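Long-range contacts in protelomerase (Agrobacterium tumefaciens, PDB 4F43), which generates and protects the hairpin ends of the bacterium's linear chromosome, probably by cutting and rejoining DNA strands: residues I119-R125 with Y307-R313; V158-F164 with Y213-R217; A269-Y273 with K283-F287. The protein carries 1 engineered substitution. One frame throughout, in Å; residues are numbered along the deposited sequence.

Contact 1. Residues I119-R125 with Y307-R313; sequences ITFENYR and YTLPEDR
Tyr-307, bridged to Ile-119 in the pair of short parallel strands 119-120 and 307-308, lies against Ile-119 and Phe-121. Its CB sits near Ile-119 O, and from there the side chain turns to lay its ring along the first segment, CG anti to the carbonyl carbon (chi1 -66°). At the ring edge CD1 meets Ile-119 CB at 4.0 Å. On one face Phe-121 arrives edge-on, CD1 lying 3.6 Å from Tyr-307 CD2, with Phe-121 CE1 reaching over Tyr-307 CE2; the planes stand at 76°, a T-shaped pair. The tip, Tyr-307 OH, is hydrogen-bonded to Glu-257. Two backbone bonds join the strands: Thr-308 N to Ile-119 O, 2.7 Å, and Phe-121 N to Thr-308 O, 3.1 Å. Beyond the strands the chains pack through side chains. Leu-309 CD2 stands over the centre of the Tyr-124 ring in a CH-pi contact, while Pro-310 CD touches Tyr-124 CE2 at 3.5 Å. Tyr-124 OH then gives a hydrogen bond of 2.7 Å to Glu-311 OE2, reaching it from above the carboxylate plane. Arg-125 makes a long salt bridge to that same oxygen, which probably favours the ionised carboxylate. On the outer side Glu-122 OE2 pairs with Arg-313 NH1 at 3.5 Å, and Thr-120 CG2 lies over one face of that guanidinium. The contact thus joins the start of helix 124-134 to that of helix 310-316; Trp-253 packs on Phe-121 and Tyr-307, and helix 263-276 lies alongside, with Leu-267 on Phe-121 and His-274 on Leu-309 and Glu-311.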
# COMPACT_ATOMS: atom_id res chain seq x y z
N ILE A 119 3.52 3.44 20.82
CA ILE A 119 2.26 2.92 21.34
C ILE A 119 2.44 1.50 21.88
O ILE A 119 2.99 0.64 21.20
CB ILE A 119 1.17 2.91 20.26
CG1 ILE A 119 0.85 4.33 19.81
CG2 ILE A 119 -0.09 2.22 20.77
CD1 ILE A 119 -0.22 4.41 18.75
N THR A 120 1.98 1.27 23.10
CA THR A 120 2.14 -0.02 23.74
C THR A 120 1.06 -1.00 23.28
O THR A 120 -0.10 -0.90 23.68
CB THR A 120 2.08 0.11 25.27
OG1 THR A 120 2.69 1.35 25.67
CG2 THR A 120 2.82 -1.05 25.93
N PHE A 121 1.46 -1.94 22.43
CA PHE A 121 0.54 -2.94 21.90
C PHE A 121 0.38 -4.08 22.90
O PHE A 121 0.93 -5.17 22.72
CB PHE A 121 1.07 -3.48 20.57
CG PHE A 121 -0.01 -3.82 19.58
CD1 PHE A 121 0.15 -3.53 18.24
CD2 PHE A 121 -1.19 -4.42 20.00
CE1 PHE A 121 -0.83 -3.84 17.32
CE2 PHE A 121 -2.18 -4.74 19.09
CZ PHE A 121 -2.00 -4.45 17.75
N GLU A 122 -0.40 -3.83 23.95
CA GLU A 122 -0.52 -4.76 25.06
C GLU A 122 -1.18 -6.10 24.71
O GLU A 122 -0.69 -7.16 25.10
CB GLU A 122 -1.24 -4.10 26.24
CG GLU A 122 -0.34 -3.19 27.06
CD GLU A 122 -1.04 -1.94 27.53
OE1 GLU A 122 -2.17 -1.67 27.06
OE2 GLU A 122 -0.47 -1.22 28.38
N ASN A 123 -2.29 -6.05 23.98
CA ASN A 123 -3.03 -7.26 23.65
C ASN A 123 -2.71 -7.79 22.25
O ASN A 123 -3.60 -8.24 21.53
CB ASN A 123 -4.53 -7.00 23.76
CG ASN A 123 -4.92 -6.39 25.09
OD1 ASN A 123 -4.40 -6.77 26.14
ND2 ASN A 123 -5.84 -5.43 25.06
N TYR A 124 -1.43 -7.74 21.87
CA TYR A 124 -1.03 -8.13 20.52
C TYR A 124 -1.09 -9.64 20.29
O TYR A 124 -1.36 -10.10 19.18
CB TYR A 124 0.36 -7.59 20.18
CG TYR A 124 1.52 -8.38 20.76
CD1 TYR A 124 2.18 -9.33 19.99
CD2 TYR A 124 1.95 -8.17 22.06
CE1 TYR A 124 3.23 -10.06 20.50
CE2 TYR A 124 3.01 -8.89 22.58
CZ TYR A 124 3.65 -9.83 21.80
OH TYR A 124 4.70 -10.55 22.32
N ARG A 125 -0.85 -10.41 21.35
CA ARG A 125 -0.93 -11.87 21.27
C ARG A 125 -2.33 -12.31 20.89
O ARG A 125 -2.51 -13.25 20.11
CB ARG A 125 -0.53 -12.50 22.61
CG ARG A 125 0.92 -12.27 23.01
CD ARG A 125 1.23 -12.91 24.35
NE ARG A 125 2.65 -12.84 24.68
CZ ARG A 125 3.54 -13.76 24.35
NH1 ARG A 125 3.16 -14.83 23.66
NH2 ARG A 125 4.82 -13.61 24.69
N TYR A 307 4.98 0.98 17.21
CA TYR A 307 4.50 0.17 18.32
C TYR A 307 5.64 -0.23 19.25
O TYR A 307 6.80 -0.24 18.85
CB TYR A 307 3.81 -1.10 17.81
CG TYR A 307 2.54 -0.85 17.04
CD1 TYR A 307 1.68 0.20 17.37
CD2 TYR A 307 2.19 -1.67 15.97
CE1 TYR A 307 0.52 0.42 16.65
CE2 TYR A 307 1.03 -1.46 15.26
CZ TYR A 307 0.20 -0.41 15.60
OH TYR A 307 -0.96 -0.20 14.89
N THR A 308 5.30 -0.55 20.49
CA THR A 308 6.26 -1.11 21.43
C THR A 308 5.66 -2.32 22.15
O THR A 308 4.54 -2.25 22.68
CB THR A 308 6.80 -0.07 22.43
OG1 THR A 308 7.70 -0.70 23.35
CG2 THR A 308 5.67 0.59 23.21
N LEU A 309 6.40 -3.42 22.16
CA LEU A 309 5.91 -4.65 22.76
C LEU A 309 5.93 -4.59 24.29
O LEU A 309 6.88 -4.07 24.88
CB LEU A 309 6.71 -5.86 22.25
CG LEU A 309 6.49 -6.19 20.77
CD1 LEU A 309 7.10 -7.54 20.43
CD2 LEU A 309 5.01 -6.17 20.42
N PRO A 310 4.88 -5.14 24.92
CA PRO A 310 4.67 -5.11 26.38
C PRO A 310 5.87 -5.63 27.17
O PRO A 310 6.20 -5.06 28.20
CB PRO A 310 3.48 -6.06 26.57
CG PRO A 310 2.76 -6.02 25.28
CD PRO A 310 3.80 -5.85 24.22
N GLU A 311 6.49 -6.70 26.69
CA GLU A 311 7.65 -7.28 27.37
C GLU A 311 8.85 -6.34 27.34
O GLU A 311 9.59 -6.23 28.33
CB GLU A 311 8.01 -8.64 26.77
CG GLU A 311 7.80 -8.75 25.27
CD GLU A 311 6.61 -9.62 24.92
OE1 GLU A 311 5.52 -9.42 25.50
OE2 GLU A 311 6.76 -10.53 24.07
N ASP A 312 9.05 -5.66 26.21
CA ASP A 312 10.12 -4.68 26.09
C ASP A 312 9.86 -3.52 27.04
O ASP A 312 10.77 -3.06 27.74
CB ASP A 312 10.23 -4.17 24.65
CG ASP A 312 10.51 -5.28 23.66
OD1 ASP A 312 11.03 -6.34 24.08
OD2 ASP A 312 10.21 -5.10 22.46
N ARG A 313 8.62 -3.06 27.06
CA ARG A 313 8.18 -2.00 27.97
C ARG A 313 8.44 -2.41 29.41
O ARG A 313 8.79 -1.58 30.25
CB ARG A 313 6.69 -1.71 27.75
CG ARG A 313 6.14 -0.48 28.47
CD ARG A 313 5.63 -0.81 29.87
NE ARG A 313 4.95 -2.10 29.91
CZ ARG A 313 3.64 -2.26 29.77
NH1 ARG A 313 2.85 -1.21 29.58
NH2 ARG A 313 3.11 -3.48 29.82
O HOH W 1 7.34 -13.94 24.46

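Contact 2. Residues V158-F164 with Y213-R217; sequences VFTQAEF and YKRLR
Tyr-213, at the start of the second segment, meets Phe-164 and Ala-162 at once. Its CG stands anti to the backbone N (chi1 167°), which swings the ring off helix 206-217 toward the chain leaving helix 155-161. Phe-164 presents its edge to one face of that ring in a T-shaped pair: Phe-164 CD2 comes within 3.4 Å of Tyr-213 CD1, offset toward the rim, and the planes stand at 80°. At the far end Tyr-213 OH donates to Ala-162 O; the modelled 2.5 Å is very short, so the exact length is doubtful. One turn further along, Leu-216 points its CD2 at Val-158 O, 4.0 Å away, a contact of van der Waals type. Arg-217 follows with a chain bent at chi2 (-70°), which carries its guanidinium back to the carbonyls of Val-158 and Phe-159 in helix 155-161. There NH2 gives a weak hydrogen bond to Phe-159 O at 2.9 Å, with the carbonyl near the edge of the guanidinium. Val-158 O is also close, but at a poor angle for bonding. A positive group beside these backbone carbonyls is probably favourable electrostatically. Within the telomere resolvase catalytic domain, the contact joins helix 206-217 to the chain running from helix 155-161 toward strand 165-169. On the flanks, helix 140-151 packs Leu-147 against Val-158 and Leu-216, strand 177-180 meets Ala-162 through Phe-180, and helix 230-248 lies on Phe-159 with Leu-241.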
# COMPACT_ATOMS: atom_id res chain seq x y z
N VAL A 158 -1.58 -9.38 -0.86
CA VAL A 158 -2.28 -10.55 -0.35
C VAL A 158 -3.47 -10.95 -1.22
O VAL A 158 -3.56 -12.09 -1.68
CB VAL A 158 -2.78 -10.33 1.09
CG1 VAL A 158 -3.72 -11.46 1.52
CG2 VAL A 158 -1.61 -10.22 2.06
N PHE A 159 -4.38 -10.01 -1.44
CA PHE A 159 -5.62 -10.31 -2.15
C PHE A 159 -5.46 -10.47 -3.66
O PHE A 159 -6.22 -11.20 -4.29
CB PHE A 159 -6.68 -9.25 -1.86
CG PHE A 159 -7.23 -9.30 -0.46
CD1 PHE A 159 -8.10 -10.31 -0.07
CD2 PHE A 159 -6.89 -8.33 0.47
CE1 PHE A 159 -8.60 -10.35 1.21
CE2 PHE A 159 -7.39 -8.37 1.75
CZ PHE A 159 -8.25 -9.38 2.12
N THR A 160 -4.49 -9.78 -4.25
CA THR A 160 -4.43 -9.71 -5.71
C THR A 160 -3.25 -10.41 -6.39
O THR A 160 -3.41 -10.94 -7.49
CB THR A 160 -4.49 -8.25 -6.21
OG1 THR A 160 -3.29 -7.56 -5.85
CG2 THR A 160 -5.69 -7.52 -5.61
N GLN A 161 -2.08 -10.42 -5.77
CA GLN A 161 -0.88 -10.86 -6.49
C GLN A 161 0.22 -11.51 -5.65
O GLN A 161 1.40 -11.38 -5.98
CB GLN A 161 -0.30 -9.69 -7.29
CG GLN A 161 0.01 -8.47 -6.45
CD GLN A 161 0.46 -7.29 -7.28
OE1 GLN A 161 0.26 -7.26 -8.50
NE2 GLN A 161 1.07 -6.30 -6.63
N ALA A 162 -0.15 -12.21 -4.59
CA ALA A 162 0.83 -12.91 -3.77
C ALA A 162 1.07 -14.33 -4.28
O ALA A 162 0.16 -14.99 -4.76
CB ALA A 162 0.40 -12.94 -2.31
N GLU A 163 2.32 -14.79 -4.17
CA GLU A 163 2.67 -16.15 -4.55
C GLU A 163 3.54 -16.79 -3.47
O GLU A 163 4.76 -16.79 -3.57
CB GLU A 163 3.42 -16.18 -5.88
CG GLU A 163 2.68 -15.55 -7.04
CD GLU A 163 3.58 -15.27 -8.23
OE1 GLU A 163 3.14 -14.58 -9.17
OE2 GLU A 163 4.73 -15.76 -8.22
N PHE A 164 2.89 -17.33 -2.44
CA PHE A 164 3.61 -17.96 -1.34
C PHE A 164 4.01 -19.39 -1.67
O PHE A 164 3.20 -20.18 -2.16
CB PHE A 164 2.78 -17.92 -0.06
CG PHE A 164 2.31 -16.54 0.32
CD1 PHE A 164 3.22 -15.56 0.67
CD2 PHE A 164 0.97 -16.23 0.32
CE1 PHE A 164 2.79 -14.29 1.02
CE2 PHE A 164 0.53 -14.97 0.67
CZ PHE A 164 1.44 -13.99 1.02
N TYR A 213 -3.68 -20.00 2.14
CA TYR A 213 -3.48 -19.29 0.88
C TYR A 213 -3.99 -20.11 -0.29
O TYR A 213 -4.64 -19.58 -1.20
CB TYR A 213 -1.99 -18.97 0.69
CG TYR A 213 -1.64 -18.52 -0.71
CD1 TYR A 213 -1.95 -17.24 -1.15
CD2 TYR A 213 -0.99 -19.38 -1.59
CE1 TYR A 213 -1.63 -16.83 -2.43
CE2 TYR A 213 -0.66 -18.98 -2.87
CZ TYR A 213 -0.99 -17.70 -3.28
OH TYR A 213 -0.66 -17.30 -4.56
N LYS A 214 -3.71 -21.41 -0.26
CA LYS A 214 -4.16 -22.32 -1.32
C LYS A 214 -5.68 -22.36 -1.38
O LYS A 214 -6.26 -22.50 -2.45
CB LYS A 214 -3.59 -23.72 -1.10
CG LYS A 214 -3.57 -24.57 -2.35
CD LYS A 214 -2.72 -23.92 -3.43
CE LYS A 214 -2.71 -24.74 -4.71
NZ LYS A 214 -1.91 -24.09 -5.78
N ARG A 215 -6.32 -22.22 -0.22
CA ARG A 215 -7.77 -22.14 -0.16
C ARG A 215 -8.26 -20.78 -0.65
O ARG A 215 -9.28 -20.68 -1.34
CB ARG A 215 -8.26 -22.38 1.27
CG ARG A 215 -8.04 -23.79 1.78
CD ARG A 215 -8.33 -23.88 3.26
NE ARG A 215 -9.69 -23.43 3.57
CZ ARG A 215 -10.04 -22.88 4.73
NH1 ARG A 215 -9.13 -22.70 5.68
NH2 ARG A 215 -11.29 -22.49 4.93
N LEU A 216 -7.52 -19.73 -0.29
CA LEU A 216 -7.86 -18.37 -0.68
C LEU A 216 -7.89 -18.20 -2.19
O LEU A 216 -8.80 -17.57 -2.74
CB LEU A 216 -6.85 -17.38 -0.08
CG LEU A 216 -6.88 -15.95 -0.62
CD1 LEU A 216 -8.05 -15.17 -0.04
CD2 LEU A 216 -5.56 -15.24 -0.36
N ARG A 217 -6.89 -18.76 -2.86
CA ARG A 217 -6.75 -18.59 -4.30
C ARG A 217 -7.82 -19.31 -5.12
O ARG A 217 -8.31 -18.78 -6.12
CB ARG A 217 -5.35 -19.04 -4.75
CG ARG A 217 -4.31 -17.94 -4.66
CD ARG A 217 -4.58 -16.86 -5.70
NE ARG A 217 -4.13 -15.54 -5.27
CZ ARG A 217 -4.92 -14.63 -4.73
NH1 ARG A 217 -6.21 -14.88 -4.55
NH2 ARG A 217 -4.43 -13.45 -4.36

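Contact 3. Residues A269-Y273 with K283-F287; sequences AEVAY and KNSYF
Two successive helices of the catalytic domain, 263-276 and 283-291, pack here as a helix-loop-helix unit, their local axes 10.5 Å apart with directions at 109°. Tyr-273 and Lys-283 overlap along the length of the lysine chain. The tyrosine, CG anti to the backbone N (chi1 173°), offers one ring face to the lysine chain; Lys-283 CG lies 3.5 Å from Tyr-273 CZ and over the ring centre, a CH-pi contact, and Lys-283 CE continues past CE2. Bent at chi4, the lysine then brings NZ to Glu-270 OE1 at 3.3 Å, a salt bridge whose hydrogen bond is weak. A water steadies the same amine: it accepts from Lys-283 NZ and donates to Glu-270 O, tying the side chain to the backbone of the first helix. Deeper in, Ala-269 CB sits over one face of the Phe-287 ring, offset toward the rim and 3.6 Å from CE2, while Tyr-273 CB and Glu-270 OE1 lie at the edge of that ring. Tyr-286 comes along the other flank, its CE2 touching Tyr-273 CA at 3.6 Å and its CD2 at the edge of the Tyr-273 ring. Pro-201 of strand 198-201 touches both Ala-272 and Tyr-286, and Met-305 lies on Phe-287. This steeply crossed helix pair, joined by a short loop, is part of the mainly helical telomere resolvase catalytic domain.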
# COMPACT_ATOMS: atom_id res chain seq x y z
N ALA A 269 6.16 -6.67 11.58
CA ALA A 269 7.55 -6.23 11.65
C ALA A 269 8.10 -6.32 13.07
O ALA A 269 9.13 -6.96 13.32
CB ALA A 269 7.68 -4.82 11.12
N GLU A 270 7.40 -5.68 14.00
CA GLU A 270 7.82 -5.63 15.40
C GLU A 270 7.99 -7.02 16.01
O GLU A 270 9.01 -7.31 16.63
CB GLU A 270 6.81 -4.83 16.22
CG GLU A 270 7.32 -4.36 17.57
CD GLU A 270 8.16 -3.10 17.47
OE1 GLU A 270 8.37 -2.61 16.33
OE2 GLU A 270 8.61 -2.59 18.51
N VAL A 271 6.99 -7.87 15.82
CA VAL A 271 7.00 -9.21 16.39
C VAL A 271 8.07 -10.11 15.77
O VAL A 271 8.82 -10.77 16.48
CB VAL A 271 5.62 -9.89 16.28
CG1 VAL A 271 5.70 -11.35 16.69
CG2 VAL A 271 4.59 -9.16 17.13
N ALA A 272 8.15 -10.12 14.44
CA ALA A 272 9.13 -10.96 13.77
C ALA A 272 10.56 -10.49 14.05
O ALA A 272 11.49 -11.30 14.04
CB ALA A 272 8.87 -11.02 12.28
N TYR A 273 10.73 -9.20 14.30
CA TYR A 273 12.02 -8.72 14.78
C TYR A 273 12.25 -9.21 16.20
O TYR A 273 13.36 -9.60 16.56
CB TYR A 273 12.10 -7.19 14.74
CG TYR A 273 13.36 -6.65 15.38
CD1 TYR A 273 14.55 -6.59 14.67
CD2 TYR A 273 13.37 -6.22 16.70
CE1 TYR A 273 15.71 -6.11 15.25
CE2 TYR A 273 14.52 -5.74 17.29
CZ TYR A 273 15.69 -5.69 16.57
OH TYR A 273 16.84 -5.21 17.15
N LYS A 283 17.70 -2.95 13.57
CA LYS A 283 16.25 -3.02 13.38
C LYS A 283 15.87 -2.55 11.98
O LYS A 283 15.04 -3.18 11.32
CB LYS A 283 15.54 -2.16 14.44
CG LYS A 283 14.32 -2.81 15.05
CD LYS A 283 13.73 -1.94 16.15
CE LYS A 283 12.72 -2.70 16.98
NZ LYS A 283 11.58 -3.19 16.16
N ASN A 284 16.47 -1.45 11.55
CA ASN A 284 16.21 -0.90 10.22
C ASN A 284 16.56 -1.89 9.11
O ASN A 284 15.84 -2.02 8.12
CB ASN A 284 16.98 0.41 10.02
CG ASN A 284 16.68 1.43 11.10
OD1 ASN A 284 17.45 1.58 12.05
ND2 ASN A 284 15.57 2.15 10.95
N SER A 285 17.68 -2.59 9.30
CA SER A 285 18.15 -3.54 8.31
C SER A 285 17.20 -4.73 8.18
O SER A 285 16.85 -5.14 7.08
CB SER A 285 19.56 -4.02 8.65
OG SER A 285 20.10 -4.79 7.59
N TYR A 286 16.80 -5.28 9.32
CA TYR A 286 15.89 -6.42 9.34
C TYR A 286 14.54 -6.03 8.77
O TYR A 286 13.94 -6.79 8.00
CB TYR A 286 15.74 -6.96 10.76
CG TYR A 286 15.01 -8.28 10.83
CD1 TYR A 286 15.59 -9.44 10.34
CD2 TYR A 286 13.74 -8.37 11.39
CE1 TYR A 286 14.93 -10.65 10.40
CE2 TYR A 286 13.07 -9.57 11.45
CZ TYR A 286 13.67 -10.71 10.96
OH TYR A 286 13.01 -11.92 11.02
N PHE A 287 14.06 -4.85 9.14
CA PHE A 287 12.82 -4.32 8.61
C PHE A 287 12.88 -4.21 7.09
O PHE A 287 11.99 -4.69 6.39
CB PHE A 287 12.51 -2.95 9.22
CG PHE A 287 11.74 -3.01 10.50
CD1 PHE A 287 12.07 -3.93 11.48
CD2 PHE A 287 10.68 -2.15 10.73
CE1 PHE A 287 11.36 -4.00 12.66
CE2 PHE A 287 9.97 -2.20 11.91
CZ PHE A 287 10.31 -3.13 12.88
O HOH W 2 10.46 -5.63 18.03

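In the fold
Contacts 1 and 3 adjoin, their centres 14 Å apart. Glu-270 lies between them: its OE2 is 3.0 Å from Tyr-307 O, a packing contact and not a hydrogen bond, and its CG packs on Leu-309 CG, while Val-271 touches Tyr-124. After helix 283-291 of contact 3 the next regular element is strand 307-308 of contact 1. Along the chain, contacts 2 and 3 both lie within the loop that contact 1 closes. Contact 2 stands apart, with nearest atoms about 16 Å from contact 1 and about 13 Å from contact 3. It also comes closest to the bound hairpin DNA, about 5 Å between nearest atoms, against about 9 Å for each of the other two.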